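Local atomic coordinates of A-type flavoprotein (Giardia intestinalis, PDB entry 2Q9U), a protein that scavenges O2, probably by passing electrons from bound flavin mononucleotide to a mu-oxo-diiron centre. Residues A[272-277]-A[345-350]; A[11-16]-A[42-47]; A[147-152]-A[211-216]; A[80-85]-A[105-110]. All coordinates share one frame; numbering follows the deposited sequence.

Contact 1 of 4, residues A[272-277]-A[345-350]; sequences RMALAL and FAFGAF. With FMN (flavin mononucleotide), chain F.
L277 and A274 of helix 272-277 rest on two phenylalanines of strand 345-350, an apolar contact without polar bonds. One branch of the leucine does the touching at the far end: L277 CD1 lies 3.7 Å from F345 CE2, approaching that ring obliquely, and its other neighbour is F347 CE1 at 4.2 Å. A274 meets F347 differently, its methyl lying in the ring plane at the edge, with A274 CB 3.7 Å from F347 CZ. M273 adds a looser touch through its CB.

F347 reaches the helix because its CG stands between the backbone N and carbonyl carbon (chi1 58°), which lays the ring under the first turn of the segment, while F345 swings the other way, CG anti to N. Farther out, A312 and A314 of strand 310-314 pack against F347, and M273 reaches across to I378, F380 and L389.

Beyond the phenylalanines the strand runs on to the cofactor. A349 CB comes within 3.4 Å of FMN O5', and A349 N is hydrogen-bonded to T270 OG1, a hydroxyl that also binds FMN, so helix and strand are tied together right beside the nucleotide. With their axes 9.4 Å apart and roughly antiparallel at 149°, the helix covers one side of a parallel five-stranded sheet whose strand ends hold FMN, the hallmark of the flavodoxin-like fold.

Contact 2 of 4, residues A[11-16]-A[42-47]; sequences QEMIPG and NSYFID
G16 and D47 join the two chain runs, whose directions differ by 33°, through one backbone bond: D47 N donates to G16 O over 2.8 Å, almost straight at 172° and in the carbonyl plane. I46 CA adds a CA-H...O contact of 3.5 Å to the same G16 O, so the oxygen is approached by two consecutive residues. G16 itself takes a positive phi, which suits glycine, and its N-H is bound as well, G16 N donating to the anti lone pair of E12 OE2 over 2.7 Å. This closes the turn that leads into strand 17-24, the strand lying between 12-14 and 39-46 in the mixed sheet of the metallo-beta-lactamase-like domain; a classic beta bulge at M13 and I14 bends the chain there.

At the bend M13 extends to the edge of the Y44 ring, its SD anti to CA (chi2 178°). The sulfur comes in the plane of the phenol, M13 SD standing 3.9 Å from Y44 CE1, a Met-aromatic contact of the edge type. L227 of strand 225-228 touches both side chains, and W19 and W183 also pack on the methionine. The phenol's polar end is fixed by a hydrogen bond from Y44 OH to S228 O.

Contact 3 of 4, residues A[147-152]-A[211-216]; sequences PVPLLH and MRKALE. With FEO (mu-oxo-diiron), chain G.
L151, V148 and A214 form the apolar centre, where a loop of the metallo-beta-lactamase-like domain lies against helix 208-219. The A214 methyl meets two side chains of the loop at once, A214 CB lying 3.6 Å from L151 CD2 and 3.7 Å from V148 CG1. M211, one turn earlier, curls its bent chain back over the same leucine, and its terminal methyl M211 CE stops 3.9 Å from L151 CD2. L204 of helix 189-204 touches both L151 and M211, while Y246 and W249 of helix 236-250 close on the methionine.

The loop owes its shape to a type II beta turn from V148 to L151, closed by the bond from L151 N to V148 O of 3.0 Å. Next comes a cis peptide, and beyond it H152, whose NE2 binds one iron of the mu-oxo-diiron group at 2.2 Å together with D171, E87 and H85. L151 thus immediately precedes a first-shell iron ligand in the chain. At the tip of the turn L150 packs on W352 of the third subunit, a residue that binds FMN.

Towards the polar edge lies K213. Its chi1 of 118° is close to eclipsed, and further bends carry the chain along the turn, placing K213 CE 3.4 Å from V148 CA. The ammonium nitrogen ends beside the P149 ring, where K213 NZ donates to a lone pair of P149 O, in the carbonyl plane, over 2.8 Å.

Contact 4 of 4, residues A[80-85]-A[105-110]; sequences YVVMNH and TFVCTK. With FEO (mu-oxo-diiron), chain G.
V107 fits diagonally between Y80 and V82, which project from the same face of the sheet as it does. Its CG2 presses obliquely on the phenol ring, with V107 CG2 3.5 Å from Y80 CD1, while V107 CB is met at 4.1 Å by V82 CG2. T105 fills the flank of the tyrosine, the two lying side by side and pointing the same way.

On the face of V81 and F106 the large and small partners are exchanged. The F106 ring leans over to the neighbouring strand, with CG anti to the carbonyl carbon (chi1 -74°), and takes V81 CB against F106 CE1 at 3.7 Å. M83 CG stands loosely at the edge of the ring, near its plane. Between the faces, the parallel strands of a beta-alpha-beta unit run in register, bound by V81 N to T105 O, V107 N to V81 O at 2.8 Å, and M83 N to V107 O. Helix 94-97 lies in the connection.

Past M83 the strands part, and a water enters the widening gap, donating to M83 O at 2.8 Å and accepting from T109 N at 3.1 Å. T109 is the N-cap of helix 110-120. The other chain instead turns to the metal site: H85 begins the His-X-Glu-X-Asp-His motif of flavodiiron proteins, a variant of the metallo-beta-lactamase His-X-His-X-Asp-His, its NE2 binding one iron at 2.3 Å and its ND1 hydrogen-bonded to D155 OD1.

Contacts 1 and 4 are buried, whereas contacts 2 and 3 are only partly so and mix apolar packing with polar links. Contact 1 stands apart in the flavodoxin-like half, its centre about 39 Å from that of contact 3 and more than 50 Å from those of the other two; its two segments meet by apolar packing, without hydrogen bonds. Contacts 2 and 4 share one mixed sheet, contact 2 at its border turn with a single backbone bond, contact 4 among inner parallel strands with three. Contacts 3 and 4 converge on the same iron: H152 and H85 approach within 3.3 Å through their NE2 atoms, one reached from a turn, the other from a strand end.

Contact 1 of 4, residues A[272-277]-A[345-350]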
# COMPACT_ATOMS: atom_id res chain seq x y z
N ARG A 272 -22.92 7.57 1.61
CA ARG A 272 -23.72 8.73 2.05
C ARG A 272 -24.85 8.32 3.01
O ARG A 272 -25.12 9.01 3.99
CB ARG A 272 -24.31 9.49 0.87
CG ARG A 272 -25.13 10.73 1.29
CD ARG A 272 -24.20 11.84 1.77
NE ARG A 272 -24.86 12.99 2.42
CZ ARG A 272 -25.36 13.00 3.66
NH1 ARG A 272 -25.37 11.91 4.43
NH2 ARG A 272 -25.88 14.12 4.13
N MET A 273 -25.49 7.19 2.73
CA MET A 273 -26.52 6.70 3.66
C MET A 273 -25.89 6.35 5.01
O MET A 273 -26.50 6.58 6.07
CB MET A 273 -27.23 5.50 3.09
CG MET A 273 -28.09 5.83 1.91
SD MET A 273 -29.64 6.55 2.45
CE MET A 273 -30.49 5.02 2.87
N ALA A 274 -24.68 5.78 4.96
CA ALA A 274 -23.93 5.48 6.18
C ALA A 274 -23.71 6.71 7.01
O ALA A 274 -23.85 6.65 8.24
CB ALA A 274 -22.56 4.81 5.86
N LEU A 275 -23.38 7.84 6.37
CA LEU A 275 -23.16 9.08 7.11
C LEU A 275 -24.44 9.56 7.82
O LEU A 275 -24.40 10.07 8.94
CB LEU A 275 -22.60 10.19 6.20
CG LEU A 275 -21.15 10.06 5.72
CD1 LEU A 275 -20.87 11.08 4.60
CD2 LEU A 275 -20.17 10.25 6.90
N ALA A 276 -25.58 9.45 7.14
CA ALA A 276 -26.87 9.85 7.74
C ALA A 276 -27.21 8.96 8.94
O ALA A 276 -27.66 9.45 9.99
CB ALA A 276 -28.01 9.79 6.68
N LEU A 277 -27.02 7.66 8.77
CA LEU A 277 -27.22 6.71 9.87
C LEU A 277 -26.33 7.07 11.07
O LEU A 277 -26.76 7.04 12.22
CB LEU A 277 -26.94 5.28 9.41
CG LEU A 277 -27.27 4.20 10.45
CD1 LEU A 277 -28.18 3.15 9.86
CD2 LEU A 277 -26.03 3.55 10.96
N PHE A 345 -27.30 -4.01 12.44
CA PHE A 345 -28.16 -3.49 11.38
C PHE A 345 -27.41 -3.63 10.05
O PHE A 345 -26.17 -3.68 10.03
CB PHE A 345 -28.49 -2.02 11.68
CG PHE A 345 -29.52 -1.43 10.78
CD1 PHE A 345 -30.86 -1.84 10.86
CD2 PHE A 345 -29.18 -0.44 9.86
CE1 PHE A 345 -31.85 -1.28 10.03
CE2 PHE A 345 -30.15 0.13 9.02
CZ PHE A 345 -31.49 -0.29 9.10
N ALA A 346 -28.15 -3.75 8.95
CA ALA A 346 -27.53 -3.86 7.62
C ALA A 346 -28.26 -2.97 6.63
O ALA A 346 -29.46 -2.78 6.74
CB ALA A 346 -27.50 -5.32 7.14
N PHE A 347 -27.53 -2.42 5.66
CA PHE A 347 -28.16 -1.61 4.61
C PHE A 347 -27.30 -1.61 3.36
O PHE A 347 -26.17 -2.06 3.41
CB PHE A 347 -28.44 -0.17 5.10
CG PHE A 347 -27.20 0.57 5.55
CD1 PHE A 347 -26.69 0.40 6.84
CD2 PHE A 347 -26.54 1.45 4.68
CE1 PHE A 347 -25.54 1.07 7.26
CE2 PHE A 347 -25.37 2.14 5.10
CZ PHE A 347 -24.89 1.96 6.40
N GLY A 348 -27.82 -1.10 2.25
CA GLY A 348 -27.01 -1.04 1.04
C GLY A 348 -27.80 -0.80 -0.21
O GLY A 348 -29.00 -1.07 -0.25
N ALA A 349 -27.12 -0.27 -1.21
CA ALA A 349 -27.70 -0.03 -2.54
C ALA A 349 -27.75 -1.29 -3.38
O ALA A 349 -27.04 -2.26 -3.12
CB ALA A 349 -26.88 1.07 -3.25
N PHE A 350 -28.59 -1.30 -4.41
CA PHE A 350 -28.51 -2.34 -5.43
C PHE A 350 -28.99 -1.73 -6.75
O PHE A 350 -29.58 -0.64 -6.77
CB PHE A 350 -29.34 -3.58 -5.04
CG PHE A 350 -30.83 -3.32 -4.94
CD1 PHE A 350 -31.38 -2.84 -3.77
CD2 PHE A 350 -31.66 -3.53 -6.05
CE1 PHE A 350 -32.78 -2.59 -3.67
CE2 PHE A 350 -33.05 -3.28 -5.97
CZ PHE A 350 -33.60 -2.81 -4.78
N1 FMN F . -26.60 -4.60 -8.73
C2 FMN F . -27.34 -5.72 -8.51
O2 FMN F . -28.51 -5.60 -8.11
N3 FMN F . -26.80 -6.96 -8.76
C4 FMN F . -25.49 -7.11 -9.20
O4 FMN F . -25.03 -8.25 -9.27
C4A FMN F . -24.71 -5.96 -9.42
N5 FMN F . -23.41 -6.03 -9.89
C5A FMN F . -22.69 -4.85 -10.10
C6 FMN F . -21.38 -4.90 -10.57
C7 FMN F . -20.64 -3.73 -10.78
C7M FMN F . -19.31 -3.84 -11.48
C8 FMN F . -21.21 -2.48 -10.53
C8M FMN F . -20.42 -1.20 -10.64
C9 FMN F . -22.53 -2.43 -10.07
C9A FMN F . -23.27 -3.60 -9.85
N10 FMN F . -24.58 -3.53 -9.37
C10 FMN F . -25.30 -4.70 -9.19
C1' FMN F . -25.26 -2.23 -9.09
C2' FMN F . -24.79 -1.60 -7.77
O2' FMN F . -25.20 -2.36 -6.64
C3' FMN F . -25.30 -0.16 -7.80
O3' FMN F . -24.49 0.55 -8.72
C4' FMN F . -25.27 0.55 -6.46
O4' FMN F . -26.00 1.77 -6.56
C5' FMN F . -23.84 0.89 -6.04
O5' FMN F . -23.86 1.35 -4.70
P FMN F . -22.73 2.36 -4.23
O1P FMN F . -22.77 2.35 -2.72
O2P FMN F . -21.42 1.86 -4.76
O3P FMN F . -22.98 3.76 -4.77

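Contact 2 of 4, residues A[11-16]-A[42-47]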
# COMPACT_ATOMS: atom_id res chain seq x y z
N GLN A 11 19.60 -4.34 30.21
CA GLN A 11 18.38 -3.66 30.55
C GLN A 11 17.71 -4.38 31.71
O GLN A 11 16.81 -5.19 31.54
CB GLN A 11 17.48 -3.53 29.29
CG GLN A 11 18.12 -2.62 28.23
CD GLN A 11 17.35 -2.56 26.92
OE1 GLN A 11 16.14 -2.41 26.90
NE2 GLN A 11 18.08 -2.66 25.80
N GLU A 12 18.20 -4.08 32.92
CA GLU A 12 17.66 -4.66 34.15
C GLU A 12 16.33 -3.99 34.49
O GLU A 12 16.28 -2.81 34.84
CB GLU A 12 18.68 -4.53 35.31
CG GLU A 12 18.46 -5.55 36.45
CD GLU A 12 19.48 -5.41 37.58
OE1 GLU A 12 20.36 -4.53 37.48
OE2 GLU A 12 19.41 -6.20 38.56
N MET A 13 15.23 -4.73 34.37
CA MET A 13 13.91 -4.16 34.55
C MET A 13 13.50 -4.08 36.01
O MET A 13 12.95 -3.07 36.47
CB MET A 13 12.91 -4.92 33.73
CG MET A 13 12.90 -4.32 32.30
SD MET A 13 11.79 -5.20 31.29
CE MET A 13 10.16 -4.76 31.89
N ILE A 14 13.83 -5.15 36.72
CA ILE A 14 13.68 -5.22 38.16
C ILE A 14 14.91 -5.98 38.67
O ILE A 14 15.60 -6.62 37.87
CB ILE A 14 12.34 -5.91 38.58
CG1 ILE A 14 12.17 -7.25 37.88
CG2 ILE A 14 11.14 -5.00 38.26
CD1 ILE A 14 10.82 -7.88 38.05
N PRO A 15 15.20 -5.90 39.99
CA PRO A 15 16.45 -6.53 40.46
C PRO A 15 16.62 -7.97 39.98
O PRO A 15 15.77 -8.82 40.24
CB PRO A 15 16.34 -6.45 41.99
CG PRO A 15 15.55 -5.14 42.20
CD PRO A 15 14.48 -5.23 41.10
N GLY A 16 17.69 -8.17 39.22
CA GLY A 16 18.11 -9.48 38.73
C GLY A 16 17.31 -10.01 37.54
O GLY A 16 17.49 -11.17 37.18
N ASN A 42 9.51 -10.16 23.58
CA ASN A 42 10.21 -9.97 24.83
C ASN A 42 10.61 -11.33 25.40
O ASN A 42 9.79 -12.25 25.45
CB ASN A 42 9.34 -9.21 25.82
CG ASN A 42 8.86 -7.86 25.28
OD1 ASN A 42 9.56 -7.17 24.52
ND2 ASN A 42 7.66 -7.48 25.68
N SER A 43 11.88 -11.42 25.79
CA SER A 43 12.45 -12.58 26.45
C SER A 43 13.15 -12.02 27.67
O SER A 43 13.55 -10.88 27.64
CB SER A 43 13.50 -13.23 25.53
OG SER A 43 14.20 -14.26 26.23
N TYR A 44 13.31 -12.81 28.73
CA TYR A 44 13.85 -12.27 29.98
C TYR A 44 14.96 -13.18 30.51
O TYR A 44 14.86 -14.38 30.39
CB TYR A 44 12.75 -12.12 31.04
CG TYR A 44 11.69 -11.15 30.56
CD1 TYR A 44 11.88 -9.77 30.66
CD2 TYR A 44 10.55 -11.63 29.91
CE1 TYR A 44 10.91 -8.87 30.17
CE2 TYR A 44 9.58 -10.74 29.40
CZ TYR A 44 9.78 -9.37 29.54
OH TYR A 44 8.80 -8.50 29.06
N PHE A 45 16.00 -12.56 31.09
CA PHE A 45 17.04 -13.31 31.74
C PHE A 45 16.99 -13.08 33.25
O PHE A 45 17.00 -11.93 33.69
CB PHE A 45 18.42 -12.93 31.19
CG PHE A 45 19.55 -13.48 32.02
CD1 PHE A 45 19.93 -14.82 31.91
CD2 PHE A 45 20.17 -12.67 32.98
CE1 PHE A 45 20.95 -15.35 32.73
CE2 PHE A 45 21.19 -13.18 33.79
CZ PHE A 45 21.59 -14.50 33.65
N ILE A 46 16.94 -14.17 34.01
CA ILE A 46 16.92 -14.12 35.48
C ILE A 46 18.30 -14.50 36.01
O ILE A 46 18.77 -15.64 35.82
CB ILE A 46 15.85 -15.03 36.09
CG1 ILE A 46 14.48 -14.72 35.47
CG2 ILE A 46 15.81 -14.85 37.65
CD1 ILE A 46 13.43 -15.79 35.73
N ASP A 47 18.94 -13.55 36.69
CA ASP A 47 20.27 -13.76 37.26
C ASP A 47 20.09 -14.48 38.59
O ASP A 47 19.86 -13.84 39.61
CB ASP A 47 20.94 -12.39 37.47
CG ASP A 47 22.31 -12.50 38.12
OD1 ASP A 47 22.82 -13.63 38.30
OD2 ASP A 47 22.88 -11.43 38.46

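Contact 3 of 4, residues A[147-152]-A[211-216]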
# COMPACT_ATOMS: atom_id res chain seq x y z
N PRO A 147 -0.83 -23.18 33.32
CA PRO A 147 -1.35 -23.44 31.99
C PRO A 147 -2.57 -22.56 31.74
O PRO A 147 -3.42 -22.38 32.64
CB PRO A 147 -1.72 -24.93 32.04
CG PRO A 147 -0.79 -25.49 33.12
CD PRO A 147 -0.88 -24.40 34.16
N VAL A 148 -2.62 -21.95 30.57
CA VAL A 148 -3.81 -21.19 30.17
C VAL A 148 -4.24 -21.73 28.79
O VAL A 148 -4.15 -21.04 27.80
CB VAL A 148 -3.55 -19.64 30.18
CG1 VAL A 148 -3.37 -19.07 31.66
CG2 VAL A 148 -2.34 -19.27 29.33
N PRO A 149 -4.69 -23.00 28.72
CA PRO A 149 -4.99 -23.57 27.40
C PRO A 149 -6.05 -22.77 26.64
O PRO A 149 -7.03 -22.33 27.24
CB PRO A 149 -5.51 -24.98 27.71
CG PRO A 149 -5.93 -24.93 29.14
CD PRO A 149 -4.95 -23.99 29.79
N LEU A 150 -5.81 -22.59 25.35
CA LEU A 150 -6.60 -21.75 24.45
C LEU A 150 -6.66 -20.29 24.89
O LEU A 150 -7.66 -19.60 24.69
CB LEU A 150 -7.99 -22.33 24.14
CG LEU A 150 -8.03 -23.63 23.32
CD1 LEU A 150 -9.48 -24.09 23.20
CD2 LEU A 150 -7.38 -23.48 21.91
N LEU A 151 -5.55 -19.80 25.46
CA LEU A 151 -5.35 -18.37 25.67
C LEU A 151 -3.94 -18.00 25.21
O LEU A 151 -3.09 -17.64 26.03
CB LEU A 151 -5.56 -17.99 27.16
CG LEU A 151 -5.72 -16.49 27.49
CD1 LEU A 151 -7.04 -16.00 26.91
CD2 LEU A 151 -5.67 -16.24 29.03
N HIS A 152 -3.68 -18.07 23.89
CA HIS A 152 -4.67 -18.41 22.86
C HIS A 152 -4.41 -19.78 22.16
O HIS A 152 -5.18 -20.16 21.27
CB HIS A 152 -4.70 -17.29 21.81
CG HIS A 152 -3.43 -17.16 21.05
ND1 HIS A 152 -3.30 -17.58 19.74
CD2 HIS A 152 -2.20 -16.73 21.43
CE1 HIS A 152 -2.05 -17.37 19.34
NE2 HIS A 152 -1.37 -16.87 20.35
N MET A 211 -9.97 -16.57 29.47
CA MET A 211 -9.50 -15.42 30.26
C MET A 211 -10.08 -15.37 31.68
O MET A 211 -9.35 -15.02 32.63
CB MET A 211 -9.75 -14.09 29.53
CG MET A 211 -9.27 -12.85 30.32
SD MET A 211 -7.46 -12.82 30.56
CE MET A 211 -6.93 -12.53 28.86
N ARG A 212 -11.36 -15.73 31.82
CA ARG A 212 -12.01 -15.80 33.14
C ARG A 212 -11.24 -16.78 34.03
O ARG A 212 -10.93 -16.46 35.18
CB ARG A 212 -13.48 -16.21 33.01
CG ARG A 212 -14.41 -15.06 32.56
CD ARG A 212 -15.90 -15.37 32.84
NE ARG A 212 -16.37 -16.59 32.16
CZ ARG A 212 -16.78 -16.67 30.90
NH1 ARG A 212 -16.79 -15.60 30.11
NH2 ARG A 212 -17.18 -17.84 30.41
N LYS A 213 -10.88 -17.94 33.46
CA LYS A 213 -10.13 -19.00 34.18
C LYS A 213 -8.77 -18.49 34.61
O LYS A 213 -8.33 -18.70 35.75
CB LYS A 213 -9.98 -20.27 33.30
CG LYS A 213 -8.52 -20.74 32.90
CD LYS A 213 -7.89 -20.12 31.57
CE LYS A 213 -7.16 -21.12 30.70
NZ LYS A 213 -7.99 -22.12 29.83
N ALA A 214 -8.10 -17.81 33.69
CA ALA A 214 -6.74 -17.38 33.89
C ALA A 214 -6.74 -16.31 34.97
O ALA A 214 -5.90 -16.35 35.87
CB ALA A 214 -6.14 -16.85 32.57
N LEU A 215 -7.69 -15.37 34.90
CA LEU A 215 -7.78 -14.31 35.89
C LEU A 215 -8.10 -14.86 37.29
O LEU A 215 -7.55 -14.38 38.30
CB LEU A 215 -8.78 -13.23 35.47
CG LEU A 215 -8.38 -12.42 34.21
CD1 LEU A 215 -9.52 -11.49 33.81
CD2 LEU A 215 -7.08 -11.65 34.44
N GLU A 216 -8.97 -15.87 37.34
CA GLU A 216 -9.26 -16.59 38.59
C GLU A 216 -7.95 -17.10 39.23
O GLU A 216 -7.65 -16.79 40.38
CB GLU A 216 -10.25 -17.73 38.31
CG GLU A 216 -11.00 -18.28 39.54
CD GLU A 216 -12.08 -19.32 39.18
OE1 GLU A 216 -12.05 -19.92 38.07
OE2 GLU A 216 -12.98 -19.55 40.04
FE1 FEO G . 2.95 -13.78 20.38
FE2 FEO G . 0.76 -16.44 20.23
O FEO G . 2.58 -15.53 19.96

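Contact 4 of 4, residues A[80-85]-A[105-110]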
# COMPACT_ATOMS: atom_id res chain seq x y z
N TYR A 80 18.41 -23.13 32.60
CA TYR A 80 17.02 -23.33 32.16
C TYR A 80 16.60 -22.31 31.11
O TYR A 80 16.91 -21.10 31.20
CB TYR A 80 16.03 -23.25 33.34
CG TYR A 80 16.26 -24.30 34.41
CD1 TYR A 80 16.04 -25.66 34.15
CD2 TYR A 80 16.71 -23.93 35.68
CE1 TYR A 80 16.27 -26.63 35.14
CE2 TYR A 80 16.94 -24.89 36.68
CZ TYR A 80 16.72 -26.24 36.39
OH TYR A 80 16.95 -27.18 37.39
N VAL A 81 15.89 -22.81 30.11
CA VAL A 81 15.13 -21.95 29.17
C VAL A 81 13.68 -22.37 29.30
O VAL A 81 13.30 -23.50 28.95
CB VAL A 81 15.61 -22.09 27.72
CG1 VAL A 81 14.83 -21.13 26.81
CG2 VAL A 81 17.11 -21.83 27.62
N VAL A 82 12.88 -21.45 29.83
CA VAL A 82 11.48 -21.67 30.05
C VAL A 82 10.70 -21.18 28.83
O VAL A 82 10.80 -20.01 28.45
CB VAL A 82 10.98 -20.91 31.30
CG1 VAL A 82 9.46 -21.00 31.42
CG2 VAL A 82 11.70 -21.39 32.60
N MET A 83 9.87 -22.07 28.29
CA MET A 83 9.05 -21.78 27.11
C MET A 83 7.56 -21.81 27.45
O MET A 83 7.04 -22.82 27.88
CB MET A 83 9.37 -22.79 25.98
CG MET A 83 10.80 -22.68 25.42
SD MET A 83 11.26 -21.07 24.75
CE MET A 83 10.22 -20.97 23.30
N ASN A 84 6.89 -20.66 27.30
CA ASN A 84 5.51 -20.51 27.72
C ASN A 84 4.55 -20.88 26.61
O ASN A 84 3.36 -21.05 26.86
CB ASN A 84 5.24 -19.03 28.08
CG ASN A 84 5.87 -18.64 29.40
OD1 ASN A 84 6.67 -17.68 29.47
ND2 ASN A 84 5.53 -19.36 30.44
N HIS A 85 5.06 -20.95 25.37
CA HIS A 85 4.19 -20.92 24.16
C HIS A 85 5.07 -21.32 22.96
O HIS A 85 6.24 -20.94 22.90
CB HIS A 85 3.64 -19.49 24.04
CG HIS A 85 2.68 -19.23 22.92
ND1 HIS A 85 1.71 -20.12 22.52
CD2 HIS A 85 2.47 -18.11 22.20
CE1 HIS A 85 0.99 -19.58 21.54
NE2 HIS A 85 1.43 -18.35 21.34
N THR A 105 18.44 -27.00 30.17
CA THR A 105 17.27 -27.85 30.08
C THR A 105 16.09 -26.95 29.70
O THR A 105 15.91 -25.87 30.27
CB THR A 105 17.00 -28.51 31.46
OG1 THR A 105 18.11 -29.38 31.79
CG2 THR A 105 15.73 -29.33 31.45
N PHE A 106 15.31 -27.41 28.73
CA PHE A 106 14.14 -26.68 28.25
C PHE A 106 12.95 -27.07 29.12
O PHE A 106 12.66 -28.27 29.28
CB PHE A 106 13.91 -26.95 26.74
CG PHE A 106 14.90 -26.24 25.89
CD1 PHE A 106 14.66 -24.93 25.47
CD2 PHE A 106 16.11 -26.85 25.56
CE1 PHE A 106 15.61 -24.23 24.70
CE2 PHE A 106 17.07 -26.18 24.81
CZ PHE A 106 16.82 -24.86 24.38
N VAL A 107 12.31 -26.06 29.71
CA VAL A 107 11.29 -26.27 30.72
C VAL A 107 9.96 -25.80 30.16
O VAL A 107 9.82 -24.63 29.79
CB VAL A 107 11.58 -25.44 32.00
CG1 VAL A 107 10.49 -25.64 33.04
CG2 VAL A 107 12.96 -25.76 32.58
N CYS A 108 8.98 -26.70 30.11
CA CYS A 108 7.67 -26.36 29.60
C CYS A 108 6.69 -27.47 29.93
O CYS A 108 7.08 -28.52 30.46
CB CYS A 108 7.75 -26.17 28.07
SG CYS A 108 8.44 -27.63 27.17
N THR A 109 5.43 -27.24 29.61
CA THR A 109 4.38 -28.23 29.80
C THR A 109 4.47 -29.28 28.69
O THR A 109 5.16 -29.09 27.68
CB THR A 109 2.98 -27.58 29.74
OG1 THR A 109 2.80 -26.98 28.45
CG2 THR A 109 2.77 -26.53 30.85
N LYS A 110 3.76 -30.38 28.86
CA LYS A 110 3.78 -31.46 27.89
C LYS A 110 3.25 -31.00 26.52
O LYS A 110 3.86 -31.28 25.48
CB LYS A 110 2.99 -32.66 28.41
CG LYS A 110 2.98 -33.86 27.45
CD LYS A 110 4.38 -34.28 27.02
CE LYS A 110 4.96 -35.38 27.89
NZ LYS A 110 6.36 -35.72 27.45
FE1 FEO G . 2.95 -13.78 20.38
FE2 FEO G . 0.76 -16.44 20.23
O FEO G . 2.58 -15.53 19.96
O HOH W 1 4.85 -24.32 28.72